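Local coordinates for ALKF (Bacillus cereus, PDB 3ZBO), which is of unknown function but has affinity for branched DNA structures and is related to the HEAT-like repeat DNA glycosylases, at residues Val105-Ser110 with Tyr138-Gly143; Val184-Val189 with Phe234-Val239. One frame throughout, in Å; residues are numbered along the deposited sequence. Where two conformers were deposited one is given.

Contact 1 of 2, residues Val105-Ser110 with Tyr138-Gly143; sequences VAVTLS and YCWLLG
Trp-140 lays the pyrrole part of its indole under a methyl group of Val-107. Val-107 CG2 stands 3.9 Å from the centroid of the five-membered ring and 30° off its normal, a CH-pi contact over the face, with NE1 of Trp-140 its nearest ring atom at 3.5 Å. The edge of the same ring meets the other helix one residue earlier: Ala-106 O lies near the ring plane, 3.7 Å from Trp-140 CD1, and Ala-106 CB is equally far from NE1. What brings the indole across is the first torsion of Trp-140, which sets CG opposite the carbonyl carbon (chi1 -49°) on a CA-CB bond already directed at helix 98-110. One turn after Ala-106, the packing passes to Ser-110, whose CB sits 3.6 Å from Trp-140 CB. The Ser-110 hydroxyl is turned back into its own helix, where OG donates to Val-107 O at 2.6 Å, tilted only slightly from the carbonyl plane. Leu-141 completes the contact by bringing CD2 to 3.4 Å from Ser-110 O, a carbonyl whose hydrogen bond comes from Arg-145 NH2. The axes of the two short segments pass 8.7 Å apart, with a signed crossing angle of -40°, and their nearest CA atoms belong to Ser-110 and Leu-141. Outside the pair, Trp-140 NE1 is hydrogen-bonded to Asp-102 O, one turn before Ala-106, and Tyr-238 meets the indole edge-to-face. Two helices separated in sequence by helix 115-124 pack side by side here, consistent with a HEAT-like architecture. Chemically, the two segments are joined by apolar and CH-pi packing; Ser-110 OG is satisfied in its own helix, whereas the indole N-H bonds across to Asp-102 O, adding a directional tie to helix 98-110 beyond what packing gives.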
ATOM      1  N   VAL A 105       6.052  -1.108  -1.396  1.00 10.59           N
ATOM      2  CA  VAL A 105       6.128  -1.446  -2.792  1.00 10.42           C
ATOM      3  C   VAL A 105       4.941  -0.922  -3.585  1.00 10.85           C
ATOM      4  O   VAL A 105       5.144  -0.352  -4.659  1.00 11.50           O
ATOM      5  CB  VAL A 105       6.238  -2.980  -2.905  1.00  9.87           C
ATOM      6  CG1 VAL A 105       6.435  -3.351  -4.405  1.00 11.11           C
ATOM      7  CG2 VAL A 105       7.490  -3.527  -2.113  1.00 11.38           C
ATOM      8  N   ALA A 106       3.699  -1.093  -3.092  1.00  9.82           N
ATOM      9  CA  ALA A 106       2.534  -0.609  -3.881  1.00 10.00           C
ATOM     10  C   ALA A 106       2.601   0.924  -4.014  1.00 10.22           C
ATOM     11  O   ALA A 106       2.132   1.449  -5.047  1.00 11.67           O
ATOM     12  CB  ALA A 106       1.258  -1.000  -3.146  1.00 11.54           C
ATOM     13  N   VAL A 107       3.097   1.639  -2.984  1.00 10.24           N
ATOM     14  CA  VAL A 107       3.073   3.097  -3.089  1.00 11.30           C
ATOM     15  C   VAL A 107       4.189   3.508  -4.092  1.00 11.83           C
ATOM     16  O   VAL A 107       3.894   4.380  -4.947  1.00 12.82           O
ATOM     17  CB  VAL A 107       3.303   3.708  -1.714  1.00 12.27           C
ATOM     18  CG1 VAL A 107       3.370   5.244  -1.837  1.00 11.74           C
ATOM     19  CG2 VAL A 107       2.240   3.340  -0.687  1.00 13.58           C
ATOM     20  N   THR A 108       5.373   2.916  -4.020  1.00 12.85           N
ATOM     21  CA  THR A 108       6.404   3.219  -5.020  1.00 12.10           C
ATOM     22  C   THR A 108       5.880   2.898  -6.433  1.00 12.58           C
ATOM     23  O   THR A 108       5.987   3.677  -7.339  1.00 13.94           O
ATOM     24  CB  THR A 108       7.599   2.414  -4.697  1.00 13.92           C
ATOM     25  OG1 THR A 108       8.061   2.795  -3.382  1.00 16.33           O
ATOM     26  CG2 THR A 108       8.743   2.731  -5.668  1.00 14.65           C
ATOM     27  N   LEU A 109       5.196   1.754  -6.546  1.00 12.05           N
ATOM     28  CA  LEU A 109       4.596   1.389  -7.874  1.00 11.91           C
ATOM     29  C   LEU A 109       3.582   2.403  -8.375  1.00 11.93           C
ATOM     30  O   LEU A 109       3.537   2.712  -9.582  1.00 13.80           O
ATOM     31  CB  LEU A 109       4.008  -0.041  -7.815  1.00 11.18           C
ATOM     32  CG  LEU A 109       3.333  -0.571  -9.116  1.00 11.82           C
ATOM     33  CD1 LEU A 109       4.446  -0.663 -10.233  1.00 11.42           C
ATOM     34  CD2 LEU A 109       2.709  -1.916  -8.873  1.00 13.00           C
ATOM     35  N   SER A 110       2.764   2.936  -7.450  1.00 13.48           N
ATOM     36  CA  SER A 110       1.725   3.915  -7.862  1.00 12.48           C
ATOM     37  C   SER A 110       2.347   5.192  -8.410  1.00 14.98           C
ATOM     38  O   SER A 110       1.596   5.961  -9.035  1.00 16.61           O
ATOM     39  CB  SER A 110       0.767   4.206  -6.633  1.00 14.05           C
ATOM     40  OG  SER A 110       1.453   5.030  -5.719  1.00 14.73           O
ATOM     41  N   TYR A 138      -3.851   0.047  -6.729  1.00 11.17           N
ATOM     42  CA  TYR A 138      -5.023   0.721  -7.304  1.00 12.05           C
ATOM     43  C   TYR A 138      -5.601   1.761  -6.350  1.00 12.67           C
ATOM     44  O   TYR A 138      -6.078   2.821  -6.782  1.00 13.07           O
ATOM     45  CB  TYR A 138      -6.137  -0.207  -7.783  1.00 11.56           C
ATOM     46  CG  TYR A 138      -5.905  -0.653  -9.197  1.00 12.40           C
ATOM     47  CD1 TYR A 138      -5.121  -1.782  -9.483  1.00 13.27           C
ATOM     48  CD2 TYR A 138      -6.409   0.128 -10.252  1.00 13.47           C
ATOM     49  CE1 TYR A 138      -4.910  -2.132 -10.823  1.00 13.40           C
ATOM     50  CE2 TYR A 138      -6.207  -0.291 -11.603  1.00 12.54           C
ATOM     51  CZ  TYR A 138      -5.467  -1.365 -11.831  1.00 13.97           C
ATOM     52  OH  TYR A 138      -5.287  -1.705 -13.160  1.00 17.10           O
ATOM     53  N   CYS A 139      -5.675   1.440  -5.064  1.00 11.42           N
ATOM     54  CA  CYS A 139      -6.203   2.457  -4.118  1.00 11.07           C
ATOM     55  C   CYS A 139      -5.341   3.709  -4.175  1.00 11.97           C
ATOM     56  O   CYS A 139      -5.916   4.820  -4.162  1.00 12.90           O
ATOM     57  CB  CYS A 139      -6.178   1.931  -2.693  1.00 11.54           C
ATOM     58  SG  CYS A 139      -7.192   0.497  -2.421  1.00 14.20           S
ATOM     59  N   TRP A 140      -3.993   3.601  -4.249  1.00 12.05           N
ATOM     60  CA  TRP A 140      -3.150   4.780  -4.257  1.00 12.59           C
ATOM     61  C   TRP A 140      -3.293   5.491  -5.576  1.00 13.64           C
ATOM     62  O   TRP A 140      -3.276   6.752  -5.577  1.00 13.64           O
ATOM     63  CB  TRP A 140      -1.656   4.404  -4.025  1.00 11.89           C
ATOM     64  CG  TRP A 140      -1.512   3.469  -2.827  1.00 11.32           C
ATOM     65  CD1 TRP A 140      -0.602   2.424  -2.801  1.00 12.73           C
ATOM     66  CD2 TRP A 140      -2.235   3.403  -1.572  1.00 12.34           C
ATOM     67  NE1 TRP A 140      -0.690   1.726  -1.601  1.00 12.68           N
ATOM     68  CE2 TRP A 140      -1.724   2.242  -0.871  1.00 11.85           C
ATOM     69  CE3 TRP A 140      -3.357   4.114  -0.999  1.00 14.78           C
ATOM     70  CZ2 TRP A 140      -2.158   1.889   0.406  1.00 12.95           C
ATOM     71  CZ3 TRP A 140      -3.799   3.754   0.216  1.00 14.04           C
ATOM     72  CH2 TRP A 140      -3.233   2.611   0.937  1.00 12.52           C
ATOM     73  N   LEU A 141      -3.441   4.751  -6.675  1.00 13.01           N
ATOM     74  CA  LEU A 141      -3.620   5.431  -8.002  1.00 11.57           C
ATOM     75  C   LEU A 141      -4.937   6.199  -8.029  1.00 13.87           C
ATOM     76  O   LEU A 141      -4.986   7.352  -8.543  1.00 15.11           O
ATOM     77  CB  LEU A 141      -3.698   4.367  -9.093  1.00 12.85           C
ATOM     78  CG  LEU A 141      -2.397   3.683  -9.422  1.00 12.77           C
ATOM     79  CD1 LEU A 141      -2.757   2.596 -10.366  1.00 12.47           C
ATOM     80  CD2 LEU A 141      -1.401   4.651 -10.040  1.00 12.64           C
ATOM     81  N   LEU A 142      -5.997   5.646  -7.462  1.00 13.70           N
ATOM     82  CA  LEU A 142      -7.332   6.366  -7.518  1.00 14.28           C
ATOM     83  C   LEU A 142      -7.226   7.654  -6.710  1.00 17.86           C
ATOM     84  O   LEU A 142      -8.005   8.586  -6.979  1.00 18.51           O
ATOM     85  CB  LEU A 142      -8.353   5.452  -6.928  1.00 15.59           C
ATOM     86  CG  LEU A 142      -8.734   4.342  -7.852  1.00 15.01           C
ATOM     87  CD1 LEU A 142      -9.505   3.219  -7.115  1.00 19.50           C
ATOM     88  CD2 LEU A 142      -9.511   4.812  -9.146  1.00 19.87           C
ATOM     89  N   GLY A 143      -6.221   7.789  -5.793  1.00 19.27           N
ATOM     90  CA  GLY A 143      -6.005   9.105  -5.126  1.00 18.22           C
ATOM     91  C   GLY A 143      -4.994  10.045  -5.754  1.00 20.79           C
ATOM     92  O   GLY A 143      -4.937  11.258  -5.381  1.00 21.06           O
TER

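Contact 2 of 2, residues Val184-Val189 with Phe234-Val239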
ATOM      1  N   VAL A 184     -12.777   3.259  -4.288  1.00 11.35           N
ATOM      2  CA  VAL A 184     -13.623   3.492  -5.520  1.00 11.96           C
ATOM      3  C   VAL A 184     -14.841   4.318  -5.070  1.00 12.58           C
ATOM      4  O   VAL A 184     -15.207   5.296  -5.731  1.00 13.49           O
ATOM      5  CB  VAL A 184     -14.067   2.170  -6.184  1.00 12.49           C
ATOM      6  CG1 VAL A 184     -15.105   2.514  -7.314  1.00 13.90           C
ATOM      7  CG2 VAL A 184     -12.811   1.456  -6.805  1.00 13.66           C
ATOM      8  N   ALA A 185     -15.478   3.938  -3.954  1.00 12.02           N
ATOM      9  CA  ALA A 185     -16.735   4.677  -3.586  1.00 12.02           C
ATOM     10  C   ALA A 185     -16.502   6.134  -3.349  1.00 14.35           C
ATOM     11  O   ALA A 185     -17.452   6.937  -3.585  1.00 16.54           O
ATOM     12  CB  ALA A 185     -17.319   3.990  -2.390  1.00 13.89           C
ATOM     13  N   ILE A 186     -15.371   6.509  -2.786  1.00 11.98           N
ATOM     14  CA  ILE A 186     -15.096   7.898  -2.486  1.00 13.33           C
ATOM     15  C   ILE A 186     -14.320   8.606  -3.556  1.00 14.49           C
ATOM     16  O   ILE A 186     -14.603   9.791  -3.858  1.00 16.33           O
ATOM     17  CB  ILE A 186     -14.372   7.947  -1.104  1.00 13.96           C
ATOM     18  CG1 ILE A 186     -15.275   7.438  -0.002  1.00 15.35           C
ATOM     19  CG2 ILE A 186     -13.914   9.410  -0.832  1.00 15.00           C
ATOM     20  CD1 ILE A 186     -16.703   8.073   0.067  1.00 17.71           C
ATOM     21  N   SER A 187     -13.304   7.982  -4.154  1.00 12.89           N
ATOM     22  CA  SER A 187     -12.404   8.694  -5.046  1.00 13.79           C
ATOM     23  C   SER A 187     -12.627   8.451  -6.548  1.00 13.71           C
ATOM     24  O   SER A 187     -11.932   9.087  -7.318  1.00 16.48           O
ATOM     25  CB  SER A 187     -10.943   8.382  -4.711  1.00 14.55           C
ATOM     26  OG  SER A 187     -10.642   8.794  -3.357  1.00 16.67           O
ATOM     27  N   TYR A 188     -13.544   7.584  -6.912  1.00 12.86           N
ATOM     28  CA  TYR A 188     -13.860   7.321  -8.329  1.00 13.33           C
ATOM     29  C   TYR A 188     -15.338   7.443  -8.568  1.00 14.45           C
ATOM     30  O   TYR A 188     -16.085   6.492  -8.653  1.00 15.19           O
ATOM     31  CB  TYR A 188     -13.342   5.894  -8.670  1.00 13.19           C
ATOM     32  CG  TYR A 188     -13.445   5.709 -10.238  1.00 11.57           C
ATOM     33  CD1 TYR A 188     -12.627   6.407 -11.065  1.00 12.73           C
ATOM     34  CD2 TYR A 188     -14.383   4.794 -10.715  1.00 15.15           C
ATOM     35  CE1 TYR A 188     -12.757   6.182 -12.512  1.00 14.67           C
ATOM     36  CE2 TYR A 188     -14.531   4.506 -12.084  1.00 15.65           C
ATOM     37  CZ  TYR A 188     -13.724   5.277 -12.950  1.00 15.28           C
ATOM     38  OH  TYR A 188     -13.892   5.037 -14.294  1.00 17.32           O
ATOM     39  N   VAL A 189     -15.760   8.716  -8.673  1.00 14.94           N
ATOM     40  CA  VAL A 189     -17.205   8.986  -8.722  1.00 15.89           C
ATOM     41  C   VAL A 189     -17.978   8.333  -9.845  1.00 15.09           C
ATOM     42  O   VAL A 189     -19.189   8.080  -9.668  1.00 15.72           O
ATOM     43  CB  VAL A 189     -17.560  10.488  -8.665  1.00 16.61           C
ATOM     44  CG1 VAL A 189     -17.056  11.100  -7.397  1.00 17.59           C
ATOM     45  CG2 VAL A 189     -17.061  11.264  -9.863  1.00 18.28           C
ATOM     46  N   PHE A 234     -13.181  13.155  -3.324  1.00 15.36           N
ATOM     47  CA  PHE A 234     -11.951  13.576  -2.809  1.00 17.01           C
ATOM     48  C   PHE A 234     -10.872  12.608  -3.255  1.00 17.50           C
ATOM     49  O   PHE A 234     -11.065  11.376  -3.112  1.00 19.81           O
ATOM     50  CB  PHE A 234     -12.024  13.473  -1.245  1.00 18.26           C
ATOM     51  CG  PHE A 234     -10.881  14.095  -0.519  1.00 23.38           C
ATOM     52  CD1 PHE A 234     -10.783  15.446  -0.384  1.00 25.48           C
ATOM     53  CD2 PHE A 234      -9.892  13.297   0.087  1.00 26.10           C
ATOM     54  CE1 PHE A 234      -9.723  16.053   0.342  1.00 30.74           C
ATOM     55  CE2 PHE A 234      -8.823  13.852   0.789  1.00 31.53           C
ATOM     56  CZ  PHE A 234      -8.730  15.277   0.909  1.00 30.12           C
ATOM     57  N   LYS A 235      -9.784  13.179  -3.702  1.00 17.85           N
ATOM     58  CA  LYS A 235      -8.617  12.289  -3.985  1.00 20.00           C
ATOM     59  C   LYS A 235      -7.404  12.726  -3.169  1.00 22.88           C
ATOM     60  O   LYS A 235      -7.073  13.882  -3.200  1.00 25.20           O
ATOM     61  CB  LYS A 235      -8.282  12.359  -5.461  1.00 20.17           C
ATOM     62  CG  LYS A 235      -9.259  11.752  -6.388  1.00 19.57           C
ATOM     63  CD  LYS A 235      -8.880  12.105  -7.790  1.00 18.11           C
ATOM     64  CE  LYS A 235      -9.808  11.447  -8.714  1.00 20.24           C
ATOM     65  NZ  LYS A 235      -9.469   9.954  -9.024  1.00 16.48           N
ATOM     66  N   ARG A 236      -6.917  11.755  -2.402  1.00 23.72           N
ATOM     67  CA  ARG A 236      -5.811  11.905  -1.451  0.50 24.53           C
ATOM     68  C   ARG A 236      -4.540  11.218  -2.012  1.00 21.43           C
ATOM     69  O   ARG A 236      -4.529  10.037  -2.073  1.00 24.07           O
ATOM     70  CB  ARG A 236      -6.207  11.293  -0.078  0.50 25.18           C
ATOM     71  CG  ARG A 236      -6.793   9.863  -0.103  0.50 26.77           C
ATOM     72  CD  ARG A 236      -8.273   9.873   0.255  0.50 30.88           C
ATOM     73  NE  ARG A 236      -8.489   9.895   1.688  0.50 36.44           N
ATOM     74  CZ  ARG A 236      -9.615   9.499   2.247  0.50 36.92           C
ATOM     75  NH1 ARG A 236     -10.597   9.045   1.469  0.50 35.43           N
ATOM     76  NH2 ARG A 236      -9.754   9.535   3.568  0.50 39.96           N
ATOM     77  N   LYS A 237      -3.498  11.960  -2.369  1.00 22.42           N
ATOM     78  CA  LYS A 237      -2.166  11.314  -2.587  1.00 20.19           C
ATOM     79  C   LYS A 237      -1.706  10.685  -1.297  1.00 20.41           C
ATOM     80  O   LYS A 237      -1.689  11.344  -0.246  1.00 20.61           O
ATOM     81  CB  LYS A 237      -1.105  12.288  -3.051  1.00 22.38           C
ATOM     82  CG  LYS A 237       0.101  11.601  -3.528  1.00 23.47           C
ATOM     83  CD  LYS A 237       1.098  12.611  -4.162  1.00 31.04           C
ATOM     84  CE  LYS A 237       2.444  11.973  -4.206  1.00 35.58           C
ATOM     85  NZ  LYS A 237       3.234  12.330  -5.444  1.00 44.35           N
ATOM     86  N   TYR A 238      -1.324   9.394  -1.351  1.00 16.33           N
ATOM     87  CA  TYR A 238      -0.849   8.727  -0.111  1.00 17.07           C
ATOM     88  C   TYR A 238       0.281   9.534   0.541  1.00 14.32           C
ATOM     89  O   TYR A 238       1.250   9.863  -0.106  1.00 17.97           O
ATOM     90  CB  TYR A 238      -0.418   7.267  -0.492  1.00 17.25           C
ATOM     91  CG  TYR A 238      -0.068   6.434   0.672  1.00 15.92           C
ATOM     92  CD1 TYR A 238       1.232   6.546   1.240  1.00 16.45           C
ATOM     93  CD2 TYR A 238      -0.955   5.542   1.199  1.00 18.32           C
ATOM     94  CE1 TYR A 238       1.639   5.767   2.353  1.00 15.91           C
ATOM     95  CE2 TYR A 238      -0.585   4.755   2.345  1.00 21.15           C
ATOM     96  CZ  TYR A 238       0.729   4.910   2.879  1.00 18.46           C
ATOM     97  OH  TYR A 238       1.093   4.136   3.948  1.00 19.31           O
ATOM     98  N   VAL A 239       0.173   9.758   1.869  1.00 17.24           N
ATOM     99  CA  VAL A 239       1.212  10.518   2.572  1.00 18.34           C
ATOM    100  C   VAL A 239       2.243   9.604   3.163  1.00 17.27           C
ATOM    101  O   VAL A 239       1.935   8.755   4.002  1.00 18.74           O
ATOM    102  CB  VAL A 239       0.569  11.414   3.697  1.00 18.60           C
ATOM    103  CG1 VAL A 239       1.616  12.276   4.297  1.00 22.11           C
ATOM    104  CG2 VAL A 239      -0.542  12.336   3.091  1.00 23.22           C
TER
HETATM  105  O   HOH W   1     -10.685   7.467  -0.785  1.00 28.99           O
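Ser-187 anchors the close-packed side by sending its hydroxyl to the backbone of Phe-234. Ser-187 OG donates to Phe-234 O at 2.6 Å, in the carbonyl plane and with a C=O...donor angle of 158°; a chi1 of -61°, with OG opposite the serine carbonyl carbon, directs the hydroxyl there. A second bond runs the other way: Lys-235 NZ donates to Ser-187 O at 3.1 Å, nearly straight on to the carbonyl. The lysine chain runs extended until a bend at its last torsion (chi4 -82°) turns the ammonium. The same NZ also bonds to Leu-142 O and Arg-145 O and forms a salt bridge with Asp-147, which probably stabilises its positive charge.

The solvent side is looser. In the conformer given, exposed Arg-236 brings NH1 no closer than 4.1 Å to Ile-186 CG2, oblique to the guanidinium. Its water link to Ser-187 is tentative: the water donates to Ser-187 OG at 2.9 Å, but its bond from Arg-236 NH1 is weak. The stronger partner of this arginine is Glu-226, in a salt bridge. Ile-186 CG2 and Phe-234 CB are farther apart still, at 4.5 Å.

Segment 234-239, irregular in backbone, thus fastens the C-terminal end of helix 171-187, while Ile-186 packs on helix 219-228 and Tyr-188 turns to helices 128-144 and 152-165.

Contact 1 is buried near the middle of the chain and joins two helices, 98-110 and 128-144, chiefly through apolar and indole packing. Contact 2 lies farther out, is partly buried, and binds a helix end to an irregular C-terminal segment with direct hydrogen bonds, a tentative water link and charged side chains. Their centres are 11 Å apart, and along the chain contact 1 closes before contact 2 opens. They share no segment, but helix 128-144 ties them: it gives Trp-140 to contact 1, and its C-terminal end touches contact 2, where Gly-143 O lies 3.5 Å from Lys-235 CB. Segment 234-239 therefore runs from helix 171-187 along the apolar core, connecting the polar outer contact to it.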